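Long-range contacts in antigen MTB48, Mycobacterial protein (PDB 4WJ1), which is probably involved in DNA conjugation, at least in the recipient strain, and is the EspB protein of the ESX-1 type VII secretion system: residues A[44-55]-A[124-132]; A[202-213]-A[276-284]. All coordinates share one frame; numbering follows the deposited sequence.

Contact 1. Residues A[44-55]-A[124-132]; sequences SVYSKLMASAAK and SMEYPSAAA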
# COMPACT_ATOMS: atom_id res chain seq x y z
N SER A 44 -11.17 13.68 11.76
CA SER A 44 -9.87 14.15 11.33
C SER A 44 -8.95 12.96 11.19
O SER A 44 -8.37 12.74 10.13
CB SER A 44 -9.29 15.16 12.31
OG SER A 44 -7.92 15.38 12.02
N VAL A 45 -8.83 12.17 12.27
CA VAL A 45 -7.98 10.99 12.25
C VAL A 45 -8.45 10.03 11.16
O VAL A 45 -7.65 9.52 10.39
CB VAL A 45 -7.96 10.29 13.61
CG1 VAL A 45 -7.24 8.95 13.52
CG2 VAL A 45 -7.28 11.18 14.64
N TYR A 46 -9.76 9.82 11.08
CA TYR A 46 -10.32 8.97 10.04
C TYR A 46 -9.93 9.37 8.62
O TYR A 46 -9.51 8.53 7.83
CB TYR A 46 -11.84 8.97 10.14
CG TYR A 46 -12.51 8.29 8.99
CD1 TYR A 46 -12.59 6.89 8.93
CD2 TYR A 46 -13.10 9.03 7.98
CE1 TYR A 46 -13.24 6.25 7.88
CE2 TYR A 46 -13.73 8.41 6.92
CZ TYR A 46 -13.80 7.02 6.88
OH TYR A 46 -14.43 6.42 5.82
N SER A 47 -10.08 10.64 8.30
CA SER A 47 -9.84 11.08 6.95
C SER A 47 -8.35 10.94 6.62
O SER A 47 -7.97 10.74 5.46
CB SER A 47 -10.31 12.52 6.75
OG SER A 47 -9.54 13.40 7.56
N LYS A 48 -7.51 11.01 7.65
CA LYS A 48 -6.07 10.79 7.48
C LYS A 48 -5.79 9.34 7.11
O LYS A 48 -5.11 9.06 6.12
CB LYS A 48 -5.29 11.16 8.74
CG LYS A 48 -5.29 12.66 9.00
CD LYS A 48 -4.37 13.08 10.14
CE LYS A 48 -4.42 14.59 10.32
NZ LYS A 48 -3.47 15.07 11.36
N LEU A 49 -6.34 8.41 7.89
CA LEU A 49 -6.14 7.00 7.60
C LEU A 49 -6.67 6.63 6.23
O LEU A 49 -6.06 5.83 5.53
CB LEU A 49 -6.79 6.13 8.66
CG LEU A 49 -6.11 6.19 10.02
CD1 LEU A 49 -6.99 5.52 11.09
CD2 LEU A 49 -4.75 5.53 9.96
N MSE A 50 -7.81 7.19 5.85
CA MSE A 50 -8.38 6.89 4.54
C MSE A 50 -7.45 7.43 3.45
O MSE A 50 -7.28 6.81 2.39
CB MSE A 50 -9.78 7.49 4.40
CG MSE A 50 -10.84 6.88 5.30
SE MSE A 50 -10.90 4.92 5.31
CE MSE A 50 -9.85 4.67 6.94
N ALA A 51 -6.84 8.58 3.70
CA ALA A 51 -5.99 9.21 2.70
C ALA A 51 -4.73 8.37 2.50
O ALA A 51 -4.30 8.15 1.37
CB ALA A 51 -5.63 10.63 3.12
N SER A 52 -4.16 7.88 3.59
CA SER A 52 -3.04 6.97 3.52
C SER A 52 -3.40 5.70 2.76
O SER A 52 -2.65 5.26 1.91
CB SER A 52 -2.53 6.64 4.92
OG SER A 52 -1.90 7.77 5.50
N ALA A 53 -4.56 5.12 3.08
CA ALA A 53 -5.00 3.90 2.42
C ALA A 53 -5.11 4.12 0.91
O ALA A 53 -4.68 3.29 0.12
CB ALA A 53 -6.34 3.42 2.98
N ALA A 54 -5.71 5.25 0.53
CA ALA A 54 -5.87 5.59 -0.88
C ALA A 54 -4.51 5.77 -1.56
O ALA A 54 -4.32 5.35 -2.70
CB ALA A 54 -6.72 6.84 -1.02
N LYS A 55 -3.57 6.41 -0.86
CA LYS A 55 -2.24 6.65 -1.41
C LYS A 55 -1.54 5.31 -1.62
O LYS A 55 -0.86 5.11 -2.63
CB LYS A 55 -1.42 7.56 -0.50
CG LYS A 55 0.06 7.73 -0.92
CD LYS A 55 0.23 8.68 -2.09
CE LYS A 55 1.44 9.59 -1.91
NZ LYS A 55 1.25 10.61 -0.82
N SER A 124 -2.17 12.85 -7.16
CA SER A 124 -1.93 13.65 -5.97
C SER A 124 -3.15 13.67 -5.07
O SER A 124 -4.28 13.95 -5.51
CB SER A 124 -1.53 15.06 -6.35
OG SER A 124 -0.30 15.06 -7.06
N MSE A 125 -2.94 13.34 -3.81
CA MSE A 125 -4.00 13.42 -2.81
C MSE A 125 -3.51 14.31 -1.67
O MSE A 125 -2.45 14.08 -1.10
CB MSE A 125 -4.37 12.02 -2.32
CG MSE A 125 -4.96 11.13 -3.41
SE MSE A 125 -4.62 9.20 -3.27
CE MSE A 125 -2.76 9.17 -3.84
N GLU A 126 -4.27 15.37 -1.37
CA GLU A 126 -3.83 16.26 -0.31
C GLU A 126 -4.19 15.64 1.03
O GLU A 126 -5.34 15.25 1.27
CB GLU A 126 -4.41 17.67 -0.44
CG GLU A 126 -3.39 18.74 -0.05
CD GLU A 126 -4.01 19.98 0.58
OE1 GLU A 126 -5.21 20.24 0.35
OE2 GLU A 126 -3.29 20.70 1.31
N TYR A 127 -3.19 15.53 1.89
CA TYR A 127 -3.34 14.90 3.18
C TYR A 127 -4.03 15.86 4.14
O TYR A 127 -3.60 17.01 4.29
CB TYR A 127 -1.98 14.46 3.71
CG TYR A 127 -2.00 13.58 4.93
CD1 TYR A 127 -2.35 12.24 4.83
CD2 TYR A 127 -1.63 14.09 6.17
CE1 TYR A 127 -2.35 11.42 5.95
CE2 TYR A 127 -1.63 13.28 7.29
CZ TYR A 127 -1.99 11.95 7.18
OH TYR A 127 -1.99 11.15 8.30
N PRO A 128 -5.11 15.41 4.78
CA PRO A 128 -5.92 16.26 5.66
C PRO A 128 -5.13 16.73 6.88
O PRO A 128 -4.23 16.02 7.33
CB PRO A 128 -7.07 15.34 6.08
CG PRO A 128 -7.05 14.22 5.09
CD PRO A 128 -5.63 14.04 4.71
N SER A 129 -5.46 17.91 7.41
CA SER A 129 -4.80 18.41 8.61
C SER A 129 -5.82 18.71 9.72
O SER A 129 -6.86 19.33 9.47
CB SER A 129 -3.99 19.67 8.28
OG SER A 129 -4.85 20.72 7.88
N ALA A 130 -5.52 18.28 10.94
CA ALA A 130 -6.43 18.45 12.07
C ALA A 130 -6.64 19.91 12.44
O ALA A 130 -5.94 20.80 11.96
CB ALA A 130 -5.91 17.67 13.29
N ALA A 131 -7.61 20.15 13.31
CA ALA A 131 -7.85 21.47 13.87
C ALA A 131 -6.73 21.82 14.84
O ALA A 131 -6.31 20.97 15.64
CB ALA A 131 -9.22 21.54 14.56
N ALA A 132 -6.25 23.06 14.79
CA ALA A 132 -5.26 23.54 15.74
C ALA A 132 -5.75 23.35 17.19
O ALA A 132 -5.07 22.74 18.02
CB ALA A 132 -4.94 24.99 15.46
O HOH W 1 -1.25 12.60 10.31
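Lys48 and Tyr127 cross at about a right angle where an extended loop, 124-132, runs antiparallel to the first long helix, 40-96, of the PE part of this all-helical PE-PPE chain, the N-terminal piece of a longer protein. The loop belongs to the connection from that helix to helix 139-147, and it rides along the helix without a direct hydrogen bond to 44-55. Lys48 shows how it is held. Its CB sits 3.3 Å from Tyr127 OH. CG then passes close to Tyr127 CZ, and CD lies beyond the rim of the ring, 3.6 Å from Tyr127 OH and near CE2. With CG opposite the carbonyl carbon (chi1 -69°) and the rest of the chain fully extended, CE comes within 3.3 Å of Pro128 O, while the NZ tip ends near Ala130 N. A water joins the two side chains: Tyr127 OH lies 2.6 Å from it, and Lys48 NZ reaches it only through a weak bond of 3.5 Å. The tyrosine owes its inward reach to CG lying opposite its own backbone N (chi1 -170°). This swings the ring up to the helix, where Ser52 OG meets its edge at CE1 and Ala51 CB approaches obliquely. Glu277, in the loop after helix 248-272, also touches this tyrosine. Pro128, the next residue, points its CB at the helix: its CD rests 3.8 Å from Ala51 CB, and its CB and CG face Ser47 OG. The ends close with Ala130 CB against Ser44 OG at one and selenomethionine Met125 at the other. Met125 bends so that its SE lies against Ala54 CB at 3.9 Å, and its terminal CE lands 3.5 Å from CD of Lys55.

Contact 2. Residues A[202-213]-A[276-284]; sequences WWADMGAECGRL and QEIRPGKPP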
# COMPACT_ATOMS: atom_id res chain seq x y z
N TRP A 202 10.84 -3.67 -3.12
CA TRP A 202 9.92 -2.58 -2.93
C TRP A 202 8.56 -3.11 -2.47
O TRP A 202 7.91 -2.52 -1.61
CB TRP A 202 9.80 -1.78 -4.21
CG TRP A 202 8.76 -0.72 -4.19
CD1 TRP A 202 8.91 0.56 -3.77
CD2 TRP A 202 7.41 -0.84 -4.62
NE1 TRP A 202 7.73 1.25 -3.91
CE2 TRP A 202 6.79 0.41 -4.43
CE3 TRP A 202 6.65 -1.89 -5.15
CZ2 TRP A 202 5.46 0.64 -4.76
CZ3 TRP A 202 5.33 -1.66 -5.48
CH2 TRP A 202 4.74 -0.40 -5.28
N TRP A 203 8.14 -4.23 -3.04
CA TRP A 203 6.91 -4.86 -2.64
C TRP A 203 6.96 -5.21 -1.15
O TRP A 203 6.00 -4.98 -0.43
CB TRP A 203 6.63 -6.09 -3.48
CG TRP A 203 5.91 -5.77 -4.74
CD1 TRP A 203 6.31 -6.07 -6.00
CD2 TRP A 203 4.64 -5.10 -4.87
NE1 TRP A 203 5.38 -5.62 -6.92
CE2 TRP A 203 4.34 -5.03 -6.24
CE3 TRP A 203 3.72 -4.57 -3.95
CZ2 TRP A 203 3.17 -4.44 -6.73
CZ3 TRP A 203 2.57 -3.97 -4.44
CH2 TRP A 203 2.30 -3.91 -5.81
N ALA A 204 8.09 -5.72 -0.70
CA ALA A 204 8.26 -6.01 0.71
C ALA A 204 8.17 -4.73 1.54
O ALA A 204 7.61 -4.74 2.63
CB ALA A 204 9.57 -6.68 0.95
N ASP A 205 8.70 -3.63 1.02
CA ASP A 205 8.55 -2.34 1.70
C ASP A 205 7.09 -1.93 1.73
O ASP A 205 6.60 -1.41 2.73
CB ASP A 205 9.39 -1.25 1.03
CG ASP A 205 10.88 -1.56 1.04
OD1 ASP A 205 11.28 -2.46 1.82
OD2 ASP A 205 11.66 -0.92 0.29
N MSE A 206 6.38 -2.17 0.63
CA MSE A 206 4.97 -1.86 0.57
C MSE A 206 4.21 -2.68 1.62
O MSE A 206 3.28 -2.18 2.26
CB MSE A 206 4.44 -2.12 -0.84
CG MSE A 206 4.86 -1.06 -1.83
SE MSE A 206 4.61 0.77 -1.17
CE MSE A 206 6.47 1.17 -0.72
N GLY A 207 4.62 -3.93 1.82
CA GLY A 207 4.07 -4.76 2.88
C GLY A 207 4.30 -4.11 4.24
O GLY A 207 3.41 -4.02 5.06
N ALA A 208 5.51 -3.64 4.48
CA ALA A 208 5.83 -3.00 5.75
C ALA A 208 5.00 -1.76 5.97
O ALA A 208 4.68 -1.43 7.12
CB ALA A 208 7.31 -2.65 5.81
N GLU A 209 4.68 -1.05 4.87
CA GLU A 209 3.82 0.13 4.95
C GLU A 209 2.40 -0.29 5.33
O GLU A 209 1.72 0.42 6.05
CB GLU A 209 3.79 0.90 3.64
CG GLU A 209 5.14 1.46 3.17
CD GLU A 209 5.65 2.63 3.99
OE1 GLU A 209 5.06 2.94 5.05
OE2 GLU A 209 6.66 3.26 3.59
N CYS A 210 1.97 -1.44 4.83
CA CYS A 210 0.72 -2.04 5.25
C CYS A 210 0.74 -2.21 6.77
O CYS A 210 -0.23 -1.88 7.44
CB CYS A 210 0.49 -3.37 4.55
SG CYS A 210 0.06 -3.20 2.82
N GLY A 211 1.86 -2.68 7.30
CA GLY A 211 2.03 -2.84 8.73
C GLY A 211 1.91 -1.50 9.44
O GLY A 211 1.25 -1.38 10.47
N ARG A 212 2.52 -0.47 8.87
CA ARG A 212 2.50 0.85 9.48
C ARG A 212 1.10 1.45 9.48
O ARG A 212 0.72 2.13 10.43
CB ARG A 212 3.49 1.79 8.76
CG ARG A 212 4.96 1.37 8.93
CD ARG A 212 5.96 2.38 8.33
NE ARG A 212 5.77 3.71 8.90
CZ ARG A 212 5.64 4.83 8.19
NH1 ARG A 212 5.70 4.79 6.85
NH2 ARG A 212 5.45 5.99 8.81
N LEU A 213 0.32 1.22 8.42
CA LEU A 213 -1.03 1.77 8.38
C LEU A 213 -1.88 1.08 9.46
O LEU A 213 -2.62 1.73 10.20
CB LEU A 213 -1.65 1.61 6.99
CG LEU A 213 -3.11 2.04 6.87
CD1 LEU A 213 -3.30 3.44 7.41
CD2 LEU A 213 -3.60 1.94 5.42
N GLN A 276 0.59 9.39 12.12
CA GLN A 276 1.48 9.99 11.14
C GLN A 276 1.14 9.53 9.73
O GLN A 276 0.65 8.42 9.51
CB GLN A 276 2.94 9.70 11.47
CG GLN A 276 3.19 8.43 12.28
CD GLN A 276 4.64 8.31 12.72
OE1 GLN A 276 5.13 9.12 13.51
NE2 GLN A 276 5.34 7.29 12.21
N GLU A 277 1.39 10.43 8.77
CA GLU A 277 1.15 10.18 7.36
C GLU A 277 1.99 9.01 6.86
O GLU A 277 3.15 8.87 7.23
CB GLU A 277 1.46 11.44 6.54
CG GLU A 277 1.09 11.34 5.07
CD GLU A 277 1.47 12.58 4.27
OE1 GLU A 277 1.91 13.59 4.88
OE2 GLU A 277 1.32 12.54 3.03
N ILE A 278 1.38 8.16 6.05
CA ILE A 278 2.08 7.07 5.40
C ILE A 278 2.49 7.59 4.03
O ILE A 278 1.62 7.90 3.21
CB ILE A 278 1.21 5.81 5.24
CG1 ILE A 278 0.57 5.42 6.57
CG2 ILE A 278 2.02 4.66 4.69
CD1 ILE A 278 1.57 4.99 7.61
N ARG A 279 3.79 7.73 3.80
CA ARG A 279 4.24 8.20 2.50
C ARG A 279 5.07 7.16 1.78
O ARG A 279 6.28 7.15 1.89
CB ARG A 279 5.04 9.49 2.66
CG ARG A 279 4.33 10.69 2.07
CD ARG A 279 4.63 11.95 2.84
NE ARG A 279 4.59 13.13 1.98
CZ ARG A 279 4.91 14.35 2.38
NH1 ARG A 279 5.29 14.56 3.64
NH2 ARG A 279 4.84 15.37 1.54
N PRO A 280 4.41 6.26 1.04
CA PRO A 280 5.16 5.21 0.35
C PRO A 280 5.86 5.77 -0.88
O PRO A 280 5.28 6.57 -1.63
CB PRO A 280 4.08 4.20 -0.04
CG PRO A 280 2.87 5.06 -0.28
CD PRO A 280 2.96 6.14 0.79
N GLY A 281 7.10 5.35 -1.11
CA GLY A 281 7.78 5.75 -2.32
C GLY A 281 7.23 5.00 -3.52
O GLY A 281 6.78 3.86 -3.41
N LYS A 282 7.28 5.66 -4.67
CA LYS A 282 6.92 5.05 -5.94
C LYS A 282 7.76 3.79 -6.16
O LYS A 282 8.84 3.64 -5.58
CB LYS A 282 7.14 6.04 -7.08
CG LYS A 282 8.61 6.22 -7.42
CD LYS A 282 8.86 7.38 -8.39
CE LYS A 282 10.34 7.41 -8.80
NZ LYS A 282 10.80 6.10 -9.41
N PRO A 283 7.26 2.87 -7.00
CA PRO A 283 8.05 1.68 -7.34
C PRO A 283 9.22 1.99 -8.28
O PRO A 283 9.25 3.05 -8.92
CB PRO A 283 7.03 0.79 -8.04
CG PRO A 283 6.11 1.75 -8.69
CD PRO A 283 5.96 2.87 -7.67
N PRO A 284 10.20 1.08 -8.37
CA PRO A 284 11.27 1.32 -9.34
C PRO A 284 10.77 1.04 -10.75
O PRO A 284 9.94 0.15 -10.95
CB PRO A 284 12.35 0.31 -8.93
CG PRO A 284 11.55 -0.83 -8.36
CD PRO A 284 10.39 -0.18 -7.63
O HOH W 2 8.44 3.76 0.98
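Trp202 NE1 donates to Gly281 O at 2.8 Å and 162°, joining helix 187-230 of the PPE part of the bundle to the extended, proline-rich chain that follows helix 248-272. With CG opposite its backbone N (chi1 173°), the tryptophan carries its indole out to this carbonyl and to the prolines beyond. The carbonyl oxygen lies in the indole plane, although the nitrogen stands well above the carbonyl's own plane. Two prolines share one face of the indole. Pro283 CA makes a CH-pi contact 3.5 Å from the centroid of the five-membered ring of Trp202, only 17° off the normal, and Pro284 CD makes a longer one. Met206 CG lies against the opposite face, so the ring is sandwiched between its own helix and the extended segment. The selenomethionine's SE also reaches across, 3.7 Å from Pro280 CB.

One step further out, a water donates to Glu209 OE2 at 3.2 Å and accepts from Gly281 N at 2.9 Å, bridging Glu209 to the residue whose O the indole uses. Glu209 is itself positioned by Arg212, whose NH1 forms a salt bridge to the syn lone pair of Glu209 OE1 at 2.7 Å. Beyond, Glu216 takes a hydrogen bond from Gln276 N. Ile278 slides past Arg212 in the opposite direction, and its CD1 sits over the centre of the guanidinium, 4.0 Å above the plane.

How the contacts relate
From the N terminus, helix 40-96 leaves the first segment of contact 1 behind, and the chain must travel 68 residues, through the rest of the helix and back along a long loop, before 124-132 closes that contact. Only then does contact 2 open, on helix 187-230; it closes 62 residues later, after helices 234-242 and 248-272. The two closures follow in series, neither nested nor crossed, yet they meet in space. Segment 276-284 runs alongside both long helices, Pro280 meeting Lys55 and Ile278 N bonding weakly to Ser52 OG, while Leu49 packs directly on Leu213. Contact 1 dresses the PE helix with the connecting loop; contact 2 ties the PPE helix to the segment after helix 248-272.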